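Local atomic coordinates of rifamycin polyketide synthase (Amycolatopsis mediterranei, PDB entry 4LN9), a protein that probably removes water from a beta-hydroxyacyl polyketide intermediate, as the dehydratase domain of the terminal module of the rifamycin synthase. Residues T56-L61 against L138-D143; D134-R139 against W145-T150; L83-V88 against F232-A237. One frame throughout, in Å; residues are numbered along the deposited sequence.

Contact 1. Residues T56-L61 against L138-D143; sequences TSRLSL and LREDAD
Arg-58 reaches out from strand 52-59 to lay one end of its guanidinium against the carboxylate of Glu-140, NH2 standing 3.2 Å from OE2. This one pair is the whole of the side-chain meeting between 56-61 and 138-143. The backbones stay well apart, with the CA atoms of Arg-58 and Leu-138 9.4 Å from each other, because strand 116-122 runs between them: Leu-59 pairs with Val-116 on one side of it, and Leu-138 with Arg-117 on the other. The gap is closed by length. Arg-58 has CG anti to its backbone N (chi1 178°) and stays extended as far as NE, while Glu-140, also extended beyond CG, comes across to meet it. The carboxylate oxygen sits at the guanidinium edge, close to the plane of that group, and the N-H of NH2 points at it with an angle of 161°. Glu-140 OE2 is in turn met nearly along its C-O axis. The two flat groups are twisted 30° against each other. Arg-58 NE stays 4.1 Å from Glu-140 OE2, so the grip is single rather than a two-pronged fork. Glu-140 is the second residue of a type I turn from Arg-139 to Ala-142, closed by Ala-142 N to Arg-139 O at 2.7 Å, and this turn presents the acid just past the end of strand 131-139. OE2 also takes a weak hydrogen bond from Gly-115 N, and the Arg-58 side chain packs on Ser-30 of the second subunit. Only 53 Å² is buried in all, and Glu-140 is exposed. The chemistry is thus that of a surface salt bridge spanning a strand, with one charged bond next to the subunit interface, and its strength is probably moderated by solvent.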
loop_
_atom_site.group_PDB
_atom_site.type_symbol
_atom_site.label_atom_id
_atom_site.label_comp_id
_atom_site.label_asym_id
_atom_site.label_seq_id
_atom_site.Cartn_x
_atom_site.Cartn_y
_atom_site.Cartn_z
ATOM N N THR A 56 -2.565 5.570 -2.100
ATOM C CA THR A 56 -3.532 5.036 -3.054
ATOM C C THR A 56 -4.759 5.932 -3.183
ATOM O O THR A 56 -5.222 6.518 -2.202
ATOM C CB THR A 56 -3.992 3.617 -2.671
ATOM O OG1 THR A 56 -4.628 3.649 -1.387
ATOM C CG2 THR A 56 -2.808 2.663 -2.622
ATOM N N SER A 57 -5.356 5.913 -4.370
ATOM C CA SER A 57 -6.507 6.750 -4.678
ATOM C C SER A 57 -7.321 6.140 -5.817
ATOM O O SER A 57 -6.791 5.403 -6.649
ATOM C CB SER A 57 -6.049 8.160 -5.055
ATOM O OG SER A 57 -7.078 8.873 -5.717
ATOM N N ARG A 58 -8.612 6.456 -5.845
ATOM C CA ARG A 58 -9.442 6.228 -7.021
ATOM C C ARG A 58 -10.107 7.534 -7.446
ATOM O O ARG A 58 -10.899 8.102 -6.696
ATOM C CB ARG A 58 -10.520 5.188 -6.702
ATOM C CG ARG A 58 -11.478 4.923 -7.850
ATOM C CD ARG A 58 -12.618 4.021 -7.413
ATOM N NE ARG A 58 -13.480 3.664 -8.533
ATOM C CZ ARG A 58 -14.558 4.351 -8.893
ATOM N NH1 ARG A 58 -14.934 5.414 -8.195
ATOM N NH2 ARG A 58 -15.269 3.968 -9.945
ATOM N N LEU A 59 -9.787 8.010 -8.645
ATOM C CA LEU A 59 -10.383 9.242 -9.157
ATOM C C LEU A 59 -11.494 8.939 -10.157
ATOM O O LEU A 59 -11.352 8.059 -11.004
ATOM C CB LEU A 59 -9.315 10.118 -9.813
ATOM C CG LEU A 59 -8.097 10.434 -8.944
ATOM C CD1 LEU A 59 -7.117 11.318 -9.700
ATOM C CD2 LEU A 59 -8.527 11.093 -7.641
ATOM N N SER A 60 -12.604 9.661 -10.047
ATOM C CA SER A 60 -13.627 9.650 -11.089
ATOM C C SER A 60 -14.205 11.046 -11.257
ATOM O O SER A 60 -14.037 11.900 -10.387
ATOM C CB SER A 60 -14.741 8.663 -10.734
ATOM O OG SER A 60 -15.376 9.024 -9.520
ATOM N N LEU A 61 -14.901 11.273 -12.364
ATOM C CA LEU A 61 -15.596 12.536 -12.561
ATOM C C LEU A 61 -16.813 12.676 -11.650
ATOM O O LEU A 61 -17.175 13.787 -11.265
ATOM C CB LEU A 61 -15.988 12.723 -14.027
ATOM C CG LEU A 61 -14.819 13.080 -14.950
ATOM C CD1 LEU A 61 -15.322 13.579 -16.297
ATOM C CD2 LEU A 61 -13.911 14.110 -14.297
ATOM N N LEU A 138 -3.905 3.075 -13.037
ATOM C CA LEU A 138 -4.448 1.851 -13.612
ATOM C C LEU A 138 -5.929 2.048 -13.916
ATOM O O LEU A 138 -6.752 2.135 -13.002
ATOM C CB LEU A 138 -4.283 0.687 -12.629
ATOM C CG LEU A 138 -4.765 -0.684 -13.112
ATOM C CD1 LEU A 138 -3.935 -1.152 -14.298
ATOM C CD2 LEU A 138 -4.716 -1.703 -11.982
ATOM N N ARG A 139 -6.249 2.212 -15.196
ATOM C CA ARG A 139 -7.634 2.306 -15.644
ATOM C C ARG A 139 -8.385 1.000 -15.387
ATOM O O ARG A 139 -7.811 -0.083 -15.483
ATOM C CB ARG A 139 -7.684 2.652 -17.134
ATOM C CG ARG A 139 -7.084 4.007 -17.478
ATOM C CD ARG A 139 -8.152 5.086 -17.540
ATOM N NE ARG A 139 -7.861 6.086 -18.564
ATOM C CZ ARG A 139 -8.449 6.131 -19.755
ATOM N NH1 ARG A 139 -9.403 5.261 -20.059
ATOM N NH2 ARG A 139 -8.088 7.049 -20.641
ATOM N N GLU A 140 -9.674 1.110 -15.075
ATOM C CA GLU A 140 -10.503 -0.057 -14.772
ATOM C C GLU A 140 -10.362 -1.151 -15.828
ATOM O O GLU A 140 -10.420 -2.341 -15.515
ATOM C CB GLU A 140 -11.972 0.351 -14.643
ATOM C CG GLU A 140 -12.337 0.948 -13.295
ATOM C CD GLU A 140 -13.815 1.257 -13.180
ATOM O OE1 GLU A 140 -14.574 0.897 -14.106
ATOM O OE2 GLU A 140 -14.220 1.867 -12.168
ATOM N N ASP A 141 -10.303 -0.736 -17.088
ATOM C CA ASP A 141 -10.201 -1.665 -18.208
ATOM C C ASP A 141 -8.806 -2.288 -18.285
ATOM O O ASP A 141 -8.652 -3.442 -18.686
ATOM C CB ASP A 141 -10.526 -0.943 -19.516
ATOM C CG ASP A 141 -9.999 0.480 -19.543
ATOM O OD1 ASP A 141 -8.864 0.685 -20.024
ATOM O OD2 ASP A 141 -10.706 1.389 -19.058
ATOM N N ALA A 142 -7.813 -1.562 -17.769
ATOM C CA ALA A 142 -6.406 -1.851 -18.076
ATOM C C ALA A 142 -5.894 -3.138 -17.423
ATOM O O ALA A 142 -6.512 -3.667 -16.497
ATOM C CB ALA A 142 -5.523 -0.672 -17.691
ATOM N N ASP A 143 -4.757 -3.628 -17.911
ATOM C CA ASP A 143 -4.081 -4.785 -17.325
ATOM C C ASP A 143 -2.690 -4.377 -16.842
ATOM O O ASP A 143 -2.027 -5.126 -16.123
ATOM C CB ASP A 143 -3.965 -5.915 -18.359
ATOM C CG ASP A 143 -3.850 -7.292 -17.717
ATOM O OD1 ASP A 143 -3.580 -7.364 -16.500
ATOM O OD2 ASP A 143 -3.994 -8.302 -18.440
#

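Contact 2. Residues D134-R139 against W145-T150; sequences DVFSLR and WLRHAT
Leu-138 lies across the indole of Trp-145 in the antiparallel beta hairpin 131-139/146-154, part of the first hotdog of the double-hotdog fold. Leu-138 CB stands over the six-membered ring of Trp-145, 3.6 Å from the centroid and 9° off the normal, a CH-pi contact in which the two side chains cross at about a right angle. Phe-136 CB also meets Trp-145 CE3 at 3.6 Å, while the indole NE1 bonds Gln-46 of the second subunit. On the same side of the sheet, the Phe-136 ring crosses Arg-147 obliquely, its CE1 3.6 Å from Arg-147 CG. Asp-134 and Thr-150 point the same way, side by side: Thr-150 OG1 donates to Asp-134 OD1 at 2.7 Å from above the carboxylate plane, and OD2 turns to Gln-49 of the second subunit. Arg-147, bent at chi3 (76°), adds a salt bridge from NH1 to Asp-134 OD1, its hydrogen bond weak; its stronger salt bridge is to Glu-105. Val-135 and Ala-149 pack on the other side of the sheet. Between the Val-135/Ala-149 and Phe-136/Arg-147 pairs a beta bulge at His-148 shifts the register by one. Beyond it Ser-137 and Leu-146 exchange N-H to O bonds both ways. Val-135 N bonds Ala-149 O, and Val-135 O receives His-148 N at 2.8 Å, whereas the buried Ala-149 N has no partner in the model.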
loop_
_atom_site.group_PDB
_atom_site.type_symbol
_atom_site.label_atom_id
_atom_site.label_comp_id
_atom_site.label_asym_id
_atom_site.label_seq_id
_atom_site.Cartn_x
_atom_site.Cartn_y
_atom_site.Cartn_z
ATOM N N ASP A 134 7.240 8.364 -7.698
ATOM C CA ASP A 134 6.643 8.034 -8.990
ATOM C C ASP A 134 5.127 8.072 -8.866
ATOM O O ASP A 134 4.579 7.717 -7.823
ATOM C CB ASP A 134 7.092 6.642 -9.447
ATOM C CG ASP A 134 8.565 6.591 -9.811
ATOM O OD1 ASP A 134 8.907 6.929 -10.965
ATOM O OD2 ASP A 134 9.364 6.109 -8.979
ATOM N N VAL A 135 4.450 8.537 -9.910
ATOM C CA VAL A 135 2.991 8.520 -9.930
ATOM C C VAL A 135 2.466 7.594 -11.022
ATOM O O VAL A 135 2.875 7.693 -12.177
ATOM C CB VAL A 135 2.407 9.934 -10.119
ATOM C CG1 VAL A 135 0.891 9.874 -10.220
ATOM C CG2 VAL A 135 2.834 10.841 -8.974
ATOM N N PHE A 136 1.651 6.620 -10.622
ATOM C CA PHE A 136 1.120 5.626 -11.554
ATOM C C PHE A 136 -0.400 5.706 -11.610
ATOM O O PHE A 136 -1.045 5.987 -10.597
ATOM C CB PHE A 136 1.530 4.213 -11.135
ATOM C CG PHE A 136 3.014 4.017 -11.029
ATOM C CD1 PHE A 136 3.771 3.740 -12.156
ATOM C CD2 PHE A 136 3.626 3.951 -9.788
ATOM C CE1 PHE A 136 5.135 3.531 -12.057
ATOM C CE2 PHE A 136 4.982 3.706 -9.677
ATOM C CZ PHE A 136 5.743 3.520 -10.816
ATOM N N SER A 137 -0.961 5.165 -12.689
ATOM C CA SER A 137 -2.398 4.941 -12.764
ATOM C C SER A 137 -2.752 3.611 -13.423
ATOM O O SER A 137 -2.021 3.107 -14.278
ATOM C CB SER A 137 -3.088 6.095 -13.493
ATOM O OG SER A 137 -2.826 6.049 -14.884
ATOM N N LEU A 138 -3.905 3.075 -13.037
ATOM C CA LEU A 138 -4.448 1.851 -13.612
ATOM C C LEU A 138 -5.929 2.048 -13.916
ATOM O O LEU A 138 -6.752 2.135 -13.002
ATOM C CB LEU A 138 -4.283 0.687 -12.629
ATOM C CG LEU A 138 -4.765 -0.684 -13.112
ATOM C CD1 LEU A 138 -3.935 -1.152 -14.298
ATOM C CD2 LEU A 138 -4.716 -1.703 -11.982
ATOM N N ARG A 139 -6.249 2.212 -15.196
ATOM C CA ARG A 139 -7.634 2.306 -15.644
ATOM C C ARG A 139 -8.385 1.000 -15.387
ATOM O O ARG A 139 -7.811 -0.083 -15.483
ATOM C CB ARG A 139 -7.684 2.652 -17.134
ATOM C CG ARG A 139 -7.084 4.007 -17.478
ATOM C CD ARG A 139 -8.152 5.086 -17.540
ATOM N NE ARG A 139 -7.861 6.086 -18.564
ATOM C CZ ARG A 139 -8.449 6.131 -19.755
ATOM N NH1 ARG A 139 -9.403 5.261 -20.059
ATOM N NH2 ARG A 139 -8.088 7.049 -20.641
ATOM N N TRP A 145 -0.186 -0.832 -15.417
ATOM C CA TRP A 145 -0.101 0.525 -14.894
ATOM C C TRP A 145 0.636 1.417 -15.847
ATOM O O TRP A 145 1.628 1.005 -16.449
ATOM C CB TRP A 145 0.633 0.508 -13.564
ATOM C CG TRP A 145 -0.132 -0.182 -12.470
ATOM C CD1 TRP A 145 -0.259 -1.549 -12.248
ATOM C CD2 TRP A 145 -0.840 0.454 -11.362
ATOM N NE1 TRP A 145 -0.987 -1.789 -11.113
ATOM C CE2 TRP A 145 -1.398 -0.629 -10.555
ATOM C CE3 TRP A 145 -1.115 1.766 -11.008
ATOM C CZ2 TRP A 145 -2.133 -0.382 -9.410
ATOM C CZ3 TRP A 145 -1.846 2.002 -9.846
ATOM C CH2 TRP A 145 -2.362 0.952 -9.080
ATOM N N LEU A 146 0.284 2.701 -15.831
ATOM C CA LEU A 146 0.947 3.708 -16.658
ATOM C C LEU A 146 1.666 4.692 -15.730
ATOM O O LEU A 146 1.145 5.027 -14.666
ATOM C CB LEU A 146 -0.118 4.441 -17.487
ATOM C CG LEU A 146 0.223 5.419 -18.618
ATOM C CD1 LEU A 146 1.309 4.863 -19.530
ATOM C CD2 LEU A 146 -1.037 5.748 -19.412
ATOM N N ARG A 147 2.930 5.001 -16.023
ATOM C CA ARG A 147 3.630 6.005 -15.222
ATOM C C ARG A 147 3.409 7.409 -15.759
ATOM O O ARG A 147 3.506 7.648 -16.962
ATOM C CB ARG A 147 5.125 5.708 -15.105
ATOM C CG ARG A 147 5.798 6.522 -14.009
ATOM C CD ARG A 147 7.210 6.039 -13.724
ATOM N NE ARG A 147 8.139 6.469 -14.763
ATOM C CZ ARG A 147 9.447 6.244 -14.730
ATOM N NH1 ARG A 147 9.988 5.623 -13.691
ATOM N NH2 ARG A 147 10.217 6.651 -15.730
ATOM N N HIS A 148 3.154 8.351 -14.856
ATOM C CA HIS A 148 2.783 9.698 -15.272
ATOM C C HIS A 148 3.829 10.703 -14.922
ATOM O O HIS A 148 3.895 11.779 -15.518
ATOM C CB HIS A 148 1.460 10.094 -14.652
ATOM C CG HIS A 148 0.310 9.241 -15.103
ATOM N ND1 HIS A 148 -0.151 9.270 -16.367
ATOM C CD2 HIS A 148 -0.344 8.185 -14.472
ATOM C CE1 HIS A 148 -1.115 8.343 -16.512
ATOM N NE2 HIS A 148 -1.242 7.689 -15.346
ATOM N N ALA A 149 4.577 10.416 -13.867
ATOM C CA ALA A 149 5.599 11.332 -13.407
ATOM C C ALA A 149 6.605 10.590 -12.549
ATOM O O ALA A 149 6.256 9.652 -11.832
ATOM C CB ALA A 149 4.972 12.476 -12.624
ATOM N N THR A 150 7.847 11.048 -12.594
ATOM C CA THR A 150 8.900 10.469 -11.781
ATOM C C THR A 150 9.824 11.590 -11.324
ATOM O O THR A 150 10.026 12.563 -12.052
ATOM C CB THR A 150 9.700 9.419 -12.580
ATOM O OG1 THR A 150 10.677 8.805 -11.731
ATOM C CG2 THR A 150 10.395 10.062 -13.771
#

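Contact 3. Residues L83-V88 against F232-A237; sequences LVELAV and FGIHPA
Glu-85 clasps the loop at Gly-233 and Ile-234 with both oxygens of its carboxylate. Ile-234 N donates to Glu-85 OE1 at 2.9 Å in a nearly straight bond (173°), arriving from above the carboxylate plane. Gly-233 N donates to Glu-85 OE2 at 2.8 Å from the syn side, closer to that plane. The chain bends at chi2 (79°), which swings the acid off helix 80-93 onto the two amides. Glu-85 OE2 further accepts from His-38 NE2 and touches the edge of the Phe-232 ring, 3.4 Å from Phe-232 CD1, with carboxylate and ring planes almost perpendicular. Two bonds on OE2 and one on OE1 thus hold the buried carboxylate, although Glu-85 OE1 also lies 3.2 Å from Ile-234 O, two acceptors facing each other without a hydrogen bond. Away from this tight centre the fit slackens: Glu-85 CB comes only within 4.4 Å of Pro-236 CG, the end of Ile-234 leads away toward Leu-272, and Gly-233 is partly exposed. Pro-236 instead sets its CD over the face of the Phe-232 ring. His-235, at the N-cap of helix 236-251, accepts Ala-237 N on ND1, in the ring plane. His-235 to Ala-237 open the His-Pro-Ala-Leu-Leu-Asp sequence, a motif of polyketide synthase dehydratases. The contact therefore ties helix 80-93 to the loop that leads into helix 236-251, probably where the two halves of the double-hotdog dehydratase fold meet.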
loop_
_atom_site.group_PDB
_atom_site.type_symbol
_atom_site.label_atom_id
_atom_site.label_comp_id
_atom_site.label_asym_id
_atom_site.label_seq_id
_atom_site.Cartn_x
_atom_site.Cartn_y
_atom_site.Cartn_z
ATOM N N LEU A 83 -0.378 16.650 -9.988
ATOM C CA LEU A 83 0.697 15.689 -9.778
ATOM C C LEU A 83 1.752 16.239 -8.821
ATOM O O LEU A 83 2.210 15.538 -7.918
ATOM C CB LEU A 83 1.334 15.311 -11.117
ATOM C CG LEU A 83 0.365 14.634 -12.087
ATOM C CD1 LEU A 83 1.090 14.149 -13.335
ATOM C CD2 LEU A 83 -0.353 13.483 -11.396
ATOM N N VAL A 84 2.077 17.519 -8.982
ATOM C CA VAL A 84 2.966 18.219 -8.058
ATOM C C VAL A 84 2.448 18.165 -6.622
ATOM O O VAL A 84 3.202 17.866 -5.694
ATOM C CB VAL A 84 3.172 19.691 -8.474
ATOM C CG1 VAL A 84 3.870 20.468 -7.367
ATOM C CG2 VAL A 84 3.965 19.770 -9.769
ATOM N N GLU A 85 1.153 18.414 -6.448
ATOM C CA GLU A 85 0.540 18.392 -5.119
ATOM C C GLU A 85 0.603 16.996 -4.502
ATOM O O GLU A 85 0.876 16.845 -3.312
ATOM C CB GLU A 85 -0.911 18.893 -5.172
ATOM C CG GLU A 85 -1.784 18.444 -4.001
ATOM C CD GLU A 85 -1.555 19.252 -2.731
ATOM O OE1 GLU A 85 -0.804 20.249 -2.782
ATOM O OE2 GLU A 85 -2.119 18.883 -1.677
ATOM N N LEU A 86 0.320 15.982 -5.312
ATOM C CA LEU A 86 0.424 14.602 -4.860
ATOM C C LEU A 86 1.843 14.294 -4.396
ATOM O O LEU A 86 2.044 13.675 -3.351
ATOM C CB LEU A 86 0.013 13.645 -5.978
ATOM C CG LEU A 86 -1.421 13.822 -6.479
ATOM C CD1 LEU A 86 -1.742 12.821 -7.579
ATOM C CD2 LEU A 86 -2.411 13.704 -5.329
ATOM N N ALA A 87 2.821 14.701 -5.200
ATOM C CA ALA A 87 4.222 14.411 -4.915
ATOM C C ALA A 87 4.645 15.079 -3.617
ATOM O O ALA A 87 5.257 14.449 -2.756
ATOM C CB ALA A 87 5.106 14.875 -6.063
ATOM N N VAL A 88 4.263 16.338 -3.445
ATOM C CA VAL A 88 4.666 17.063 -2.253
ATOM C C VAL A 88 3.935 16.595 -0.995
ATOM O O VAL A 88 4.546 16.483 0.067
ATOM C CB VAL A 88 4.527 18.584 -2.428
ATOM C CG1 VAL A 88 4.732 19.288 -1.095
ATOM C CG2 VAL A 88 5.524 19.083 -3.467
ATOM N N PHE A 232 -5.996 21.109 0.832
ATOM C CA PHE A 232 -4.803 20.842 0.025
ATOM C C PHE A 232 -3.552 21.450 0.655
ATOM O O PHE A 232 -3.640 22.407 1.423
ATOM C CB PHE A 232 -4.977 21.399 -1.390
ATOM C CG PHE A 232 -5.828 20.543 -2.279
ATOM C CD1 PHE A 232 -5.347 19.343 -2.774
ATOM C CD2 PHE A 232 -7.072 20.982 -2.700
ATOM C CE1 PHE A 232 -6.114 18.568 -3.622
ATOM C CE2 PHE A 232 -7.837 20.224 -3.567
ATOM C CZ PHE A 232 -7.361 19.010 -4.021
ATOM N N GLY A 233 -2.388 20.952 0.254
ATOM C CA GLY A 233 -1.155 21.720 0.375
ATOM C C GLY A 233 -1.260 23.015 -0.406
ATOM O O GLY A 233 -1.287 24.103 0.172
ATOM N N ILE A 234 -1.451 22.884 -1.715
ATOM C CA ILE A 234 -1.985 23.973 -2.523
ATOM C C ILE A 234 -2.953 23.420 -3.572
ATOM O O ILE A 234 -2.690 22.380 -4.176
ATOM C CB ILE A 234 -0.854 24.760 -3.218
ATOM C CG1 ILE A 234 -1.409 26.000 -3.923
ATOM C CG2 ILE A 234 -0.099 23.867 -4.192
ATOM C CD1 ILE A 234 -0.347 26.988 -4.349
ATOM N N HIS A 235 -4.142 24.011 -3.657
ATOM C CA HIS A 235 -5.134 23.546 -4.625
ATOM C C HIS A 235 -4.583 23.594 -6.030
ATOM O O HIS A 235 -3.960 24.589 -6.416
ATOM C CB HIS A 235 -6.430 24.350 -4.514
ATOM C CG HIS A 235 -7.576 23.777 -5.319
ATOM N ND1 HIS A 235 -7.496 23.580 -6.646
ATOM C CD2 HIS A 235 -8.855 23.374 -4.938
ATOM C CE1 HIS A 235 -8.653 23.059 -7.094
ATOM N NE2 HIS A 235 -9.494 22.961 -6.053
ATOM N N PRO A 236 -4.602 22.447 -6.729
ATOM C CA PRO A 236 -3.977 22.387 -8.047
ATOM C C PRO A 236 -4.483 23.477 -8.991
ATOM O O PRO A 236 -3.753 23.898 -9.887
ATOM C CB PRO A 236 -4.383 21.005 -8.559
ATOM C CG PRO A 236 -4.511 20.184 -7.322
ATOM C CD PRO A 236 -5.021 21.116 -6.253
ATOM N N ALA A 237 -5.719 23.925 -8.798
ATOM C CA ALA A 237 -6.266 24.999 -9.621
ATOM C C ALA A 237 -5.655 26.358 -9.276
ATOM O O ALA A 237 -5.401 27.172 -10.164
ATOM C CB ALA A 237 -7.785 25.046 -9.512
#

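How the contacts relate
Along the chain the segments come in the order 56-61, 83-88, 134-143, 145-150 and 232-237. Contacts 1 and 2, with centres 10 Å apart, share Leu-138 and Arg-139 on strand 131-139, and both touch the second subunit, so this part of the sheet also faces the other half of the dimer. Contact 3 lies deeper, its centre about 16 Å from that of contact 2 and about 19 Å from that of contact 1. Leu-83 of helix 80-93 links it to contact 2, packing on Val-135 and Ala-149 where the hairpin covers the helix. Together the three run from a surface salt bridge through the hairpin to helix 80-93 and the loop before helix 236-251.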